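PDB 4EM2: uncharacterized HTH-type transcriptional regulator SAR2349 from Staphylococcus aureus, which probably binds DNA as a transcription factor of the MarR family and binds salicylate at several sites. Local coordinates for residues Leu122-Pro126 and Lys127-Leu131. Sequence-based numbering, arbitrary orientation.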
loop_
_atom_site.group_PDB
_atom_site.type_symbol
_atom_site.label_atom_id
_atom_site.label_comp_id
_atom_site.label_asym_id
_atom_site.label_seq_id
_atom_site.Cartn_x
_atom_site.Cartn_y
_atom_site.Cartn_z
ATOM N N LEU A 122 -2.470 -13.490 11.163
ATOM C CA LEU A 122 -1.335 -12.575 11.139
ATOM C C LEU A 122 -1.683 -11.235 11.752
ATOM O O LEU A 122 -2.736 -10.660 11.445
ATOM C CB LEU A 122 -0.904 -12.323 9.681
ATOM C CG LEU A 122 -0.749 -13.601 8.848
ATOM C CD1 LEU A 122 -0.789 -13.278 7.310
ATOM C CD2 LEU A 122 0.523 -14.263 9.223
ATOM N N THR A 123 -0.788 -10.724 12.591
ATOM C CA THR A 123 -1.008 -9.422 13.194
ATOM C C THR A 123 0.324 -8.701 13.300
ATOM O O THR A 123 1.372 -9.344 13.272
ATOM C CB THR A 123 -1.556 -9.544 14.641
ATOM O OG1 THR A 123 -0.704 -10.434 15.357
ATOM C CG2 THR A 123 -3.004 -10.024 14.638
ATOM N N LEU A 124 0.281 -7.378 13.463
ATOM C CA LEU A 124 1.532 -6.624 13.577
ATOM C C LEU A 124 2.134 -6.832 14.921
ATOM O O LEU A 124 1.413 -6.968 15.908
ATOM C CB LEU A 124 1.318 -5.109 13.461
ATOM C CG LEU A 124 0.743 -4.448 12.175
ATOM C CD1 LEU A 124 1.337 -3.064 12.003
ATOM C CD2 LEU A 124 0.983 -5.274 10.972
ATOM N N THR A 125 3.459 -6.847 14.967
ATOM C CA THR A 125 4.172 -6.894 16.272
ATOM C C THR A 125 4.266 -5.433 16.741
ATOM O O THR A 125 3.965 -4.505 15.979
ATOM C CB THR A 125 5.603 -7.292 16.101
ATOM O OG1 THR A 125 6.203 -6.304 15.232
ATOM C CG2 THR A 125 5.702 -8.711 15.503
ATOM N N PRO A 126 4.715 -5.193 17.995
ATOM C CA PRO A 126 4.820 -3.786 18.464
ATOM C C PRO A 126 5.754 -2.932 17.560
ATOM O O PRO A 126 5.532 -1.716 17.341
ATOM C CB PRO A 126 5.380 -3.919 19.885
ATOM C CG PRO A 126 4.704 -5.267 20.386
ATOM C CD PRO A 126 4.820 -6.165 19.113
ATOM N N LYS A 127 6.828 -3.559 17.097
ATOM C CA LYS A 127 7.770 -2.894 16.186
ATOM C C LYS A 127 7.009 -2.546 14.905
ATOM O O LYS A 127 7.107 -1.426 14.374
ATOM C CB LYS A 127 8.894 -3.865 15.862
ATOM C CG LYS A 127 10.027 -3.260 15.028
ATOM C CD LYS A 127 11.100 -4.329 14.720
ATOM C CE LYS A 127 12.073 -3.834 13.680
ATOM N NZ LYS A 127 12.922 -4.954 13.128
ATOM N N GLY A 128 6.226 -3.496 14.425
ATOM C CA GLY A 128 5.437 -3.268 13.234
ATOM C C GLY A 128 4.522 -2.056 13.378
ATOM O O GLY A 128 4.419 -1.198 12.442
ATOM N N HIS A 129 3.842 -1.941 14.538
ATOM C CA HIS A 129 2.961 -0.809 14.771
ATOM C C HIS A 129 3.693 0.507 14.825
ATOM O O HIS A 129 3.222 1.549 14.325
ATOM C CB HIS A 129 2.175 -0.998 16.084
ATOM C CG HIS A 129 0.971 -1.888 15.951
ATOM N ND1 HIS A 129 -0.122 -1.543 15.182
ATOM C CD2 HIS A 129 0.679 -3.099 16.508
ATOM C CE1 HIS A 129 -1.035 -2.501 15.277
ATOM N NE2 HIS A 129 -0.574 -3.455 16.073
ATOM N N GLU A 130 4.859 0.494 15.449
ATOM C CA GLU A 130 5.630 1.721 15.527
ATOM C C GLU A 130 6.049 2.131 14.107
ATOM O O GLU A 130 5.982 3.296 13.739
ATOM C CB GLU A 130 6.873 1.498 16.371
ATOM C CG GLU A 130 7.712 2.709 16.563
ATOM C CD GLU A 130 7.136 3.768 17.504
ATOM O OE1 GLU A 130 6.187 3.473 18.255
ATOM O OE2 GLU A 130 7.687 4.908 17.521
ATOM N N LEU A 131 6.509 1.189 13.314
ATOM C CA LEU A 131 6.950 1.545 11.962
ATOM C C LEU A 131 5.729 2.114 11.188
ATOM O O LEU A 131 5.789 3.167 10.555
ATOM C CB LEU A 131 7.503 0.309 11.277
ATOM C CG LEU A 131 8.064 0.428 9.833
ATOM C CD1 LEU A 131 8.875 -0.813 9.570
ATOM C CD2 LEU A 131 6.932 0.579 8.807
HETATM O O HOH W 1 -1.213 -6.160 16.880
#
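Thr125 turns its hydroxyl forward to the first turn of helix 126-148, where OG1 accepts from Gly128 N at 2.9 Å with an N-H...O angle of 162°. The first torsion (59°) sets OG1 between the backbone N and the carbonyl carbon, which directs it at the amide of Gly128, one of the first-turn N-H groups that lack the usual i-4 helical acceptor. The same hydroxyl also bonds to Asp106 O, so it ties the N-cap to the residues before strand 108-110. Pro126 suits the first helical position: its ring fixes phi near the helical value and its N needs no acceptor. The regular pattern then begins as His129 N donates to Thr125 O at 2.9 Å and Glu130 N to Pro126 O at 3.0 Å.

Beside this cap the imidazole of His129 reaches back over Leu124. Leu124 CB lies over one ring face, 3.8 Å from the centroid and 17° off the normal, in a CH-pi contact. In the ring plane, at the edge, a water joins His129 NE2 to Leu124 O, which should help to fix the ring's rotation. Leu124 CD1 reaches further, onto the backbone of Gly128, 3.6 Å from its C; the bare glycine lets the leucine lie close to the helix while also touching Leu70 and Ile73 of helix 64-76. Lys127 stretches away, its extended chain carrying NZ to Asn105 O. Together these contacts form an N-capped strand-to-helix junction, where the second strand of the two-stranded wing of the MarR winged helix-turn-helix fold passes into long helix 126-148.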